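Local structure of uncharacterized protein (Bacteroides cellulosilyticus, 5JVK) at residues A[312-320]-A[360-369]; A[22-33]-A[55-66]. The protein is a family 39 glycoside hydrolase of a gut symbiont, probably an endo-acting enzyme that hydrolyses O-glycosidic bonds. All coordinates share one frame; numbering follows the deposited sequence.

Contact 1 of 2, residues A[312-320]-A[360-369]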
loop_
_atom_site.group_PDB
_atom_site.type_symbol
_atom_site.label_atom_id
_atom_site.label_comp_id
_atom_site.label_asym_id
_atom_site.label_seq_id
_atom_site.Cartn_x
_atom_site.Cartn_y
_atom_site.Cartn_z
ATOM N N ILE A 312 -1.164 -3.099 -15.332
ATOM C CA ILE A 312 0.110 -3.549 -14.753
ATOM C C ILE A 312 0.911 -4.445 -15.713
ATOM O O ILE A 312 2.111 -4.231 -15.866
ATOM C CB ILE A 312 -0.066 -4.217 -13.363
ATOM C CG1 ILE A 312 -0.511 -3.169 -12.338
ATOM C CG2 ILE A 312 1.232 -4.881 -12.907
ATOM C CD1 ILE A 312 -0.861 -3.724 -10.973
ATOM N N PRO A 313 0.265 -5.433 -16.365
ATOM C CA PRO A 313 1.025 -6.271 -17.310
ATOM C C PRO A 313 1.622 -5.547 -18.533
ATOM O O PRO A 313 2.580 -6.051 -19.122
ATOM C CB PRO A 313 -0.004 -7.316 -17.755
ATOM C CG PRO A 313 -0.983 -7.378 -16.635
ATOM C CD PRO A 313 -1.091 -5.968 -16.142
ATOM N N THR A 314 1.065 -4.396 -18.909
ATOM C CA THR A 314 1.610 -3.582 -19.997
ATOM C C THR A 314 2.599 -2.543 -19.484
ATOM O O THR A 314 3.688 -2.397 -20.041
ATOM C CB THR A 314 0.488 -2.852 -20.758
ATOM O OG1 THR A 314 -0.454 -3.810 -21.251
ATOM C CG2 THR A 314 1.045 -2.049 -21.928
ATOM N N VAL A 315 2.210 -1.817 -18.438
ATOM C CA VAL A 315 3.002 -0.697 -17.915
ATOM C C VAL A 315 4.320 -1.143 -17.259
ATOM O O VAL A 315 5.355 -0.507 -17.476
ATOM C CB VAL A 315 2.176 0.166 -16.924
ATOM C CG1 VAL A 315 3.041 1.220 -16.232
ATOM C CG2 VAL A 315 1.011 0.837 -17.641
ATOM N N TRP A 316 4.283 -2.218 -16.468
ATOM C CA TRP A 316 5.472 -2.653 -15.717
ATOM C C TRP A 316 6.640 -3.030 -16.656
ATOM O O TRP A 316 7.731 -2.477 -16.505
ATOM C CB TRP A 316 5.159 -3.781 -14.703
ATOM C CG TRP A 316 4.848 -3.331 -13.271
ATOM C CD1 TRP A 316 5.419 -3.818 -12.126
ATOM C CD2 TRP A 316 3.904 -2.333 -12.846
ATOM N NE1 TRP A 316 4.895 -3.192 -11.023
ATOM C CE2 TRP A 316 3.962 -2.279 -11.432
ATOM C CE3 TRP A 316 3.014 -1.482 -13.517
ATOM C CZ2 TRP A 316 3.168 -1.405 -10.677
ATOM C CZ3 TRP A 316 2.220 -0.609 -12.763
ATOM C CH2 TRP A 316 2.306 -0.582 -11.357
ATOM N N PRO A 317 6.415 -3.937 -17.638
ATOM C CA PRO A 317 7.475 -4.230 -18.620
ATOM C C PRO A 317 7.893 -3.050 -19.502
ATOM O O PRO A 317 9.055 -2.977 -19.901
ATOM C CB PRO A 317 6.858 -5.329 -19.495
ATOM C CG PRO A 317 5.820 -5.951 -18.643
ATOM C CD PRO A 317 5.246 -4.809 -17.854
ATOM N N TYR A 318 6.955 -2.153 -19.807
ATOM C CA TYR A 318 7.240 -0.979 -20.638
ATOM C C TYR A 318 8.224 -0.011 -19.971
ATOM O O TYR A 318 9.159 0.449 -20.617
ATOM C CB TYR A 318 5.941 -0.255 -21.032
ATOM C CG TYR A 318 6.142 1.097 -21.696
ATOM C CD1 TYR A 318 6.599 1.199 -23.016
ATOM C CD2 TYR A 318 5.870 2.275 -21.004
ATOM C CE1 TYR A 318 6.779 2.440 -23.619
ATOM C CE2 TYR A 318 6.045 3.514 -21.594
ATOM C CZ TYR A 318 6.499 3.599 -22.898
ATOM O OH TYR A 318 6.667 4.848 -23.463
ATOM N N LEU A 319 8.019 0.291 -18.691
ATOM C CA LEU A 319 8.919 1.200 -17.967
ATOM C C LEU A 319 10.244 0.540 -17.581
ATOM O O LEU A 319 11.247 1.232 -17.393
ATOM C CB LEU A 319 8.232 1.774 -16.728
ATOM C CG LEU A 319 6.959 2.577 -16.998
ATOM C CD1 LEU A 319 6.375 3.054 -15.681
ATOM C CD2 LEU A 319 7.201 3.752 -17.934
ATOM N N LYS A 320 10.239 -0.785 -17.453
ATOM C CA LYS A 320 11.463 -1.563 -17.256
ATOM C C LYS A 320 12.371 -1.434 -18.481
ATOM O O LYS A 320 13.570 -1.194 -18.346
ATOM C CB LYS A 320 11.116 -3.032 -17.010
ATOM C CG LYS A 320 12.252 -3.888 -16.478
ATOM C CD LYS A 320 11.791 -5.331 -16.320
ATOM C CE LYS A 320 12.686 -6.132 -15.382
ATOM N NZ LYS A 320 14.004 -6.462 -15.988
ATOM N N THR A 360 -2.803 -6.336 -7.505
ATOM C CA THR A 360 -1.737 -5.361 -7.784
ATOM C C THR A 360 -0.361 -5.887 -7.372
ATOM O O THR A 360 0.576 -5.862 -8.169
ATOM C CB THR A 360 -1.993 -4.008 -7.077
ATOM O OG1 THR A 360 -3.159 -3.399 -7.631
ATOM C CG2 THR A 360 -0.812 -3.047 -7.239
ATOM N N TYR A 361 -0.248 -6.362 -6.136
ATOM C CA TYR A 361 1.043 -6.828 -5.618
ATOM C C TYR A 361 1.474 -8.168 -6.219
ATOM O O TYR A 361 2.669 -8.400 -6.419
ATOM C CB TYR A 361 1.034 -6.868 -4.086
ATOM C CG TYR A 361 1.000 -5.484 -3.477
ATOM C CD1 TYR A 361 2.079 -4.619 -3.626
ATOM C CD2 TYR A 361 -0.112 -5.028 -2.768
ATOM C CE1 TYR A 361 2.061 -3.346 -3.081
ATOM C CE2 TYR A 361 -0.141 -3.752 -2.217
ATOM C CZ TYR A 361 0.952 -2.915 -2.377
ATOM O OH TYR A 361 0.947 -1.649 -1.842
ATOM N N LEU A 362 0.506 -9.030 -6.525
ATOM C CA LEU A 362 0.784 -10.286 -7.224
ATOM C C LEU A 362 1.244 -10.042 -8.661
ATOM O O LEU A 362 2.230 -10.637 -9.100
ATOM C CB LEU A 362 -0.435 -11.212 -7.194
ATOM C CG LEU A 362 -0.767 -11.781 -5.809
ATOM C CD1 LEU A 362 -2.196 -12.304 -5.759
ATOM C CD2 LEU A 362 0.215 -12.870 -5.405
ATOM N N LEU A 363 0.547 -9.167 -9.383
ATOM C CA LEU A 363 0.967 -8.787 -10.740
ATOM C C LEU A 363 2.261 -7.953 -10.752
ATOM O O LEU A 363 3.073 -8.088 -11.670
ATOM C CB LEU A 363 -0.151 -8.044 -11.478
ATOM C CG LEU A 363 -1.381 -8.879 -11.850
ATOM C CD1 LEU A 363 -2.525 -7.977 -12.292
ATOM C CD2 LEU A 363 -1.066 -9.899 -12.936
ATOM N N SER A 364 2.451 -7.101 -9.746
ATOM C CA SER A 364 3.684 -6.308 -9.627
ATOM C C SER A 364 4.922 -7.201 -9.475
ATOM O O SER A 364 5.919 -7.004 -10.169
ATOM C CB SER A 364 3.591 -5.323 -8.462
ATOM O OG SER A 364 4.821 -4.656 -8.246
ATOM N N ARG A 365 4.843 -8.188 -8.583
ATOM C CA ARG A 365 5.920 -9.166 -8.406
ATOM C C ARG A 365 6.119 -10.035 -9.655
ATOM O O ARG A 365 7.253 -10.373 -10.001
ATOM C CB ARG A 365 5.644 -10.050 -7.181
ATOM C CG ARG A 365 6.804 -10.938 -6.732
ATOM C CD ARG A 365 7.943 -10.151 -6.100
ATOM N NE ARG A 365 7.547 -9.501 -4.851
ATOM C CZ ARG A 365 7.412 -10.105 -3.667
ATOM N NH1 ARG A 365 7.626 -11.412 -3.524
ATOM N NH2 ARG A 365 7.048 -9.391 -2.605
ATOM N N ARG A 366 5.023 -10.397 -10.324
ATOM C CA ARG A 366 5.088 -11.172 -11.575
ATOM C C ARG A 366 5.968 -10.481 -12.612
ATOM O O ARG A 366 6.880 -11.096 -13.161
ATOM C CB ARG A 366 3.688 -11.380 -12.148
ATOM C CG ARG A 366 3.626 -12.260 -13.388
ATOM C CD ARG A 366 2.320 -12.047 -14.123
ATOM N NE ARG A 366 2.238 -12.845 -15.342
ATOM C CZ ARG A 366 1.312 -12.702 -16.294
ATOM N NH1 ARG A 366 0.362 -11.767 -16.208
ATOM N NH2 ARG A 366 1.344 -13.502 -17.355
ATOM N N HIS A 367 5.682 -9.205 -12.860
ATOM C CA HIS A 367 6.451 -8.372 -13.789
ATOM C C HIS A 367 7.428 -7.485 -13.003
ATOM O O HIS A 367 7.486 -6.272 -13.224
ATOM C CB HIS A 367 5.499 -7.491 -14.614
ATOM C CG HIS A 367 4.401 -8.245 -15.297
ATOM N ND1 HIS A 367 4.583 -8.908 -16.492
ATOM C CD2 HIS A 367 3.101 -8.424 -14.963
ATOM C CE1 HIS A 367 3.446 -9.473 -16.857
ATOM N NE2 HIS A 367 2.530 -9.192 -15.949
ATOM N N TYR A 368 8.204 -8.095 -12.101
ATOM C CA TYR A 368 9.012 -7.342 -11.130
ATOM C C TYR A 368 9.906 -6.292 -11.782
ATOM O O TYR A 368 10.722 -6.611 -12.646
ATOM C CB TYR A 368 9.879 -8.258 -10.256
ATOM C CG TYR A 368 10.580 -7.494 -9.147
ATOM C CD1 TYR A 368 9.863 -7.010 -8.054
ATOM C CD2 TYR A 368 11.952 -7.220 -9.208
ATOM C CE1 TYR A 368 10.489 -6.291 -7.045
ATOM C CE2 TYR A 368 12.589 -6.503 -8.202
ATOM C CZ TYR A 368 11.851 -6.039 -7.122
ATOM O OH TYR A 368 12.465 -5.329 -6.117
ATOM N N MET A 369 9.722 -5.041 -11.365
ATOM C CA MET A 369 10.576 -3.930 -11.801
ATOM C C MET A 369 10.749 -2.826 -10.752
ATOM O O MET A 369 11.846 -2.287 -10.625
ATOM C CB MET A 369 10.086 -3.360 -13.145
ATOM C CG MET A 369 8.753 -2.630 -13.111
ATOM S SD MET A 369 8.942 -0.839 -13.014
ATOM C CE MET A 369 7.260 -0.323 -12.683
#
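Trp316 projects from helix 312-320 against His367 and Met369, just past the end of helix 360-366. Its CB meets CB of His367 at 3.7 Å. Farther out, CG and CD2 lie beneath the methyl CE of Met369, each 3.9 Å from it. CD1 has Met369 CG at 3.7 Å and, at the ring edge and in its plane, the carbonyl O of His367 at 3.4 Å; NE1 comes within 3.1 Å of Ser364 OG, near the same plane. CE stands over the face, 5° off the normal of the five-membered ring, a CH-pi contact; SD sits higher above that face, making it a Met-aromatic pair. The opposite face is covered by CG2 of Ile312, whose other branch carries CD1 to Thr360 CA at 3.7 Å. Met369 reaches the indole through a bend at chi2 (98°). One turn earlier, Pro313 CA lies over the imidazole face of His367, 3.9 Å from its centroid, while CG of Arg366 lies off the rim of the other face. An alanine in place of Trp316 would probably leave the Met369 methyl without its aromatic face and open a gap between Ile312 and Met369. Val338 of the barrel strand 335-341 also touches the indole, so the contact joins two neighbouring helices of the (beta/alpha)8 barrel, crossing at -37°, to the sheet beneath. Cohesion here comes chiefly from aromatic faces meeting C-H groups.

Contact 2 of 2, residues A[22-33]-A[55-66]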
loop_
_atom_site.group_PDB
_atom_site.type_symbol
_atom_site.label_atom_id
_atom_site.label_comp_id
_atom_site.label_asym_id
_atom_site.label_seq_id
_atom_site.Cartn_x
_atom_site.Cartn_y
_atom_site.Cartn_z
ATOM N N ILE A 22 -4.529 -17.336 15.076
ATOM C CA ILE A 22 -5.712 -17.848 15.787
ATOM C C ILE A 22 -5.529 -17.751 17.310
ATOM O O ILE A 22 -4.399 -17.650 17.797
ATOM C CB ILE A 22 -6.045 -19.308 15.368
ATOM C CG1 ILE A 22 -4.953 -20.303 15.804
ATOM C CG2 ILE A 22 -6.273 -19.384 13.860
ATOM C CD1 ILE A 22 -5.225 -21.738 15.402
ATOM N N GLY A 23 -6.639 -17.766 18.050
ATOM C CA GLY A 23 -6.604 -17.810 19.521
ATOM C C GLY A 23 -7.610 -16.911 20.218
ATOM O O GLY A 23 -8.612 -16.509 19.623
ATOM N N LYS A 24 -7.334 -16.607 21.489
ATOM C CA LYS A 24 -8.203 -15.756 22.316
ATOM C C LYS A 24 -8.065 -14.293 21.920
ATOM O O LYS A 24 -6.970 -13.733 21.989
ATOM C CB LYS A 24 -7.878 -15.894 23.814
ATOM C CG LYS A 24 -8.599 -17.033 24.513
ATOM C CD LYS A 24 -8.573 -16.872 26.027
ATOM C CE LYS A 24 -8.973 -18.153 26.741
ATOM N NZ LYS A 24 -10.255 -18.730 26.250
ATOM N N LYS A 25 -9.189 -13.684 21.540
ATOM C CA LYS A 25 -9.226 -12.300 21.078
ATOM C C LYS A 25 -10.012 -11.416 22.045
ATOM O O LYS A 25 -11.227 -11.560 22.180
ATOM C CB LYS A 25 -9.834 -12.237 19.671
ATOM C CG LYS A 25 -9.147 -13.130 18.639
ATOM C CD LYS A 25 -7.648 -12.872 18.536
ATOM C CE LYS A 25 -6.989 -13.761 17.496
ATOM N NZ LYS A 25 -5.507 -13.607 17.514
ATOM N N ASN A 26 -9.296 -10.512 22.715
ATOM C CA ASN A 26 -9.885 -9.544 23.637
ATOM C C ASN A 26 -10.454 -8.376 22.823
ATOM O O ASN A 26 -9.786 -7.360 22.612
ATOM C CB ASN A 26 -8.821 -9.075 24.650
ATOM C CG ASN A 26 -9.404 -8.304 25.831
ATOM O OD1 ASN A 26 -10.616 -8.118 25.949
ATOM N ND2 ASN A 26 -8.525 -7.856 26.722
ATOM N N VAL A 27 -11.692 -8.541 22.362
ATOM C CA VAL A 27 -12.332 -7.578 21.450
ATOM C C VAL A 27 -12.891 -6.319 22.130
ATOM O O VAL A 27 -12.837 -5.234 21.545
ATOM C CB VAL A 27 -13.441 -8.235 20.583
ATOM C CG1 VAL A 27 -12.885 -9.435 19.826
ATOM C CG2 VAL A 27 -14.670 -8.621 21.408
ATOM N N ALA A 28 -13.427 -6.458 23.343
ATOM C CA ALA A 28 -14.085 -5.340 24.034
ATOM C C ALA A 28 -14.189 -5.551 25.547
ATOM O O ALA A 28 -13.827 -6.612 26.059
ATOM C CB ALA A 28 -15.469 -5.111 23.438
ATOM N N LYS A 29 -14.673 -4.526 26.250
ATOM C CA LYS A 29 -14.897 -4.571 27.700
ATOM C C LYS A 29 -16.299 -4.067 28.050
ATOM O O LYS A 29 -16.796 -3.113 27.444
ATOM C CB LYS A 29 -13.847 -3.722 28.424
ATOM C CG LYS A 29 -13.869 -3.841 29.942
ATOM C CD LYS A 29 -12.681 -3.134 30.571
ATOM C CE LYS A 29 -12.776 -3.129 32.090
ATOM N NZ LYS A 29 -11.560 -2.543 32.722
ATOM N N ASN A 30 -16.921 -4.713 29.033
ATOM C CA ASN A 30 -18.236 -4.319 29.530
ATOM C C ASN A 30 -18.056 -3.218 30.578
ATOM O O ASN A 30 -17.472 -3.461 31.636
ATOM C CB ASN A 30 -18.943 -5.535 30.144
ATOM C CG ASN A 30 -20.426 -5.303 30.401
ATOM O OD1 ASN A 30 -20.893 -4.167 30.499
ATOM N ND2 ASN A 30 -21.178 -6.393 30.518
ATOM N N LEU A 31 -18.551 -2.016 30.273
ATOM C CA LEU A 31 -18.563 -0.903 31.231
ATOM C C LEU A 31 -19.939 -0.693 31.890
ATOM O O LEU A 31 -20.199 0.370 32.457
ATOM C CB LEU A 31 -18.101 0.392 30.548
ATOM C CG LEU A 31 -16.715 0.403 29.896
ATOM C CD1 LEU A 31 -16.440 1.784 29.315
ATOM C CD2 LEU A 31 -15.625 0.008 30.882
ATOM N N GLY A 32 -20.806 -1.709 31.835
ATOM C CA GLY A 32 -22.126 -1.658 32.469
ATOM C C GLY A 32 -22.091 -1.906 33.969
ATOM O O GLY A 32 -21.018 -1.943 34.582
ATOM N N GLU A 33 -23.277 -2.072 34.553
ATOM C CA GLU A 33 -23.441 -2.237 36.002
ATOM C C GLU A 33 -24.466 -3.330 36.320
ATOM O O GLU A 33 -25.437 -3.512 35.586
ATOM C CB GLU A 33 -23.887 -0.914 36.637
ATOM C CG GLU A 33 -22.925 0.253 36.425
ATOM C CD GLU A 33 -23.462 1.584 36.928
ATOM O OE1 GLU A 33 -24.321 1.590 37.839
ATOM O OE2 GLU A 33 -23.019 2.633 36.410
ATOM N N ALA A 55 -19.493 -11.459 28.558
ATOM C CA ALA A 55 -18.779 -10.758 29.631
ATOM C C ALA A 55 -19.759 -9.989 30.522
ATOM O O ALA A 55 -20.586 -9.218 30.023
ATOM C CB ALA A 55 -17.746 -9.810 29.044
ATOM N N ASN A 56 -19.653 -10.195 31.835
ATOM C CA ASN A 56 -20.501 -9.504 32.817
ATOM C C ASN A 56 -19.982 -8.087 33.081
ATOM O O ASN A 56 -18.937 -7.698 32.556
ATOM C CB ASN A 56 -20.560 -10.299 34.130
ATOM C CG ASN A 56 -21.154 -11.682 33.951
ATOM O OD1 ASN A 56 -22.002 -11.904 33.085
ATOM N ND2 ASN A 56 -20.713 -12.620 34.775
ATOM N N ALA A 57 -20.724 -7.330 33.891
ATOM C CA ALA A 57 -20.387 -5.943 34.228
ATOM C C ALA A 57 -18.957 -5.800 34.757
ATOM O O ALA A 57 -18.576 -6.472 35.718
ATOM C CB ALA A 57 -21.378 -5.395 35.245
ATOM N N GLY A 58 -18.172 -4.942 34.102
ATOM C CA GLY A 58 -16.768 -4.717 34.454
ATOM C C GLY A 58 -15.758 -5.692 33.858
ATOM O O GLY A 58 -14.553 -5.474 33.994
ATOM N N LYS A 59 -16.231 -6.747 33.188
ATOM C CA LYS A 59 -15.363 -7.825 32.700
ATOM C C LYS A 59 -14.920 -7.593 31.255
ATOM O O LYS A 59 -15.540 -6.821 30.516
ATOM C CB LYS A 59 -16.077 -9.182 32.790
ATOM C CG LYS A 59 -16.685 -9.516 34.148
ATOM C CD LYS A 59 -15.636 -9.636 35.244
ATOM C CE LYS A 59 -16.273 -10.054 36.560
ATOM N NZ LYS A 59 -15.306 -9.991 37.691
ATOM N N GLU A 60 -13.847 -8.281 30.869
ATOM C CA GLU A 60 -13.323 -8.246 29.502
ATOM C C GLU A 60 -14.033 -9.298 28.644
ATOM O O GLU A 60 -14.192 -10.446 29.071
ATOM C CB GLU A 60 -11.815 -8.525 29.501
ATOM C CG GLU A 60 -10.964 -7.457 30.181
ATOM C CD GLU A 60 -10.698 -6.232 29.315
ATOM O OE1 GLU A 60 -11.311 -6.090 28.231
ATOM O OE2 GLU A 60 -9.860 -5.400 29.722
ATOM N N LEU A 61 -14.458 -8.902 27.445
ATOM C CA LEU A 61 -15.041 -9.832 26.475
ATOM C C LEU A 61 -13.935 -10.467 25.633
ATOM O O LEU A 61 -13.255 -9.770 24.874
ATOM C CB LEU A 61 -16.050 -9.121 25.568
ATOM C CG LEU A 61 -16.668 -9.928 24.416
ATOM C CD1 LEU A 61 -17.273 -11.239 24.902
ATOM C CD2 LEU A 61 -17.710 -9.094 23.686
ATOM N N VAL A 62 -13.773 -11.783 25.771
ATOM C CA VAL A 62 -12.759 -12.548 25.047
ATOM C C VAL A 62 -13.443 -13.685 24.285
ATOM O O VAL A 62 -14.282 -14.387 24.850
ATOM C CB VAL A 62 -11.696 -13.116 26.013
ATOM C CG1 VAL A 62 -10.655 -13.939 25.261
ATOM C CG2 VAL A 62 -11.029 -11.984 26.789
ATOM N N ILE A 63 -13.079 -13.858 23.011
ATOM C CA ILE A 63 -13.688 -14.868 22.135
ATOM C C ILE A 63 -12.602 -15.769 21.546
ATOM O O ILE A 63 -11.590 -15.280 21.046
ATOM C CB ILE A 63 -14.502 -14.220 20.987
ATOM C CG1 ILE A 63 -15.500 -13.198 21.557
ATOM C CG2 ILE A 63 -15.235 -15.287 20.168
ATOM C CD1 ILE A 63 -16.375 -12.513 20.529
ATOM N N ASP A 64 -12.835 -17.082 21.603
ATOM C CA ASP A 64 -11.917 -18.080 21.047
ATOM C C ASP A 64 -12.121 -18.196 19.535
ATOM O O ASP A 64 -13.171 -18.654 19.084
ATOM C CB ASP A 64 -12.147 -19.453 21.692
ATOM C CG ASP A 64 -11.850 -19.466 23.184
ATOM O OD1 ASP A 64 -10.706 -19.144 23.567
ATOM O OD2 ASP A 64 -12.757 -19.824 23.972
ATOM N N VAL A 65 -11.114 -17.784 18.766
ATOM C CA VAL A 65 -11.170 -17.792 17.303
ATOM C C VAL A 65 -10.228 -18.877 16.784
ATOM O O VAL A 65 -9.013 -18.764 16.932
ATOM C CB VAL A 65 -10.774 -16.414 16.733
ATOM C CG1 VAL A 65 -10.791 -16.424 15.208
ATOM C CG2 VAL A 65 -11.703 -15.333 17.279
ATOM N N THR A 66 -10.802 -19.919 16.182
ATOM C CA THR A 66 -10.057 -21.104 15.732
ATOM C C THR A 66 -9.532 -21.048 14.290
ATOM O O THR A 66 -8.736 -21.907 13.897
ATOM C CB THR A 66 -10.916 -22.379 15.861
ATOM O OG1 THR A 66 -12.006 -22.325 14.932
ATOM C CG2 THR A 66 -11.459 -22.529 17.279
#
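In the antiparallel pair of strands 23-30 and 60-65, Lys25 N donates a hydrogen bond to Ile63 O at 2.9 Å, and Ile63 N donates one back to Lys25 O. The ladder is disturbed at Asn26, the centre of an inverse gamma turn: Val27 N reaches Leu61 O by a weak bond, and pairing resumes with Leu61 N to Ala28 O. Lys24 and Asp64 run side by side into a salt bridge, NZ meeting the syn lone pair of OD1 at 2.8 Å. Asn30 N bonds to Lys59 O, nearly in line with that carbonyl. With CG anti to the backbone N (chi1 -167°), the Asn30 amide turns to the end of strand 50-55 and the turn after it: ND2 donates to Ala55 O at 2.9 Å, and OD1 accepts from Gly32 N, an Asx turn. ND2 also bonds to Met36 O, and the type II turn Asn56-Lys59 shapes this end. On the opposite face Val27 CG2 packs on Leu61 CD2 at 3.8 Å, above Leu73 and Leu75 of strand 69-78. Lys25, on this inner side, carries NZ to Asp21 O and Ser19 OG. The pair thus gives a beta-sandwich a largely polar outer face and a mainly aliphatic inner one.

Overall arrangement
The two contacts lie in different domains on opposite sides of the chain's centre, with centres 44 Å apart and nearest atoms about 21 Å apart. Contact 2 comes first along the chain, in the N-terminal beta-sandwich, whose three-stranded sheet faces a five-stranded one; contact 1 follows in the eight-stranded barrel, between the helices that precede and follow strand 335-341. Contact 1 is helix packing outside the barrel strands, contact 2 strand pairing. Arg366 of contact 1 reaches Asp426 and Thr423, tying the barrel to the C-terminal antiparallel sheet. Neither contact includes a bound ligand; contact 1 is part of the barrel that in this family carries the catalytic site, contact 2 of a separate domain.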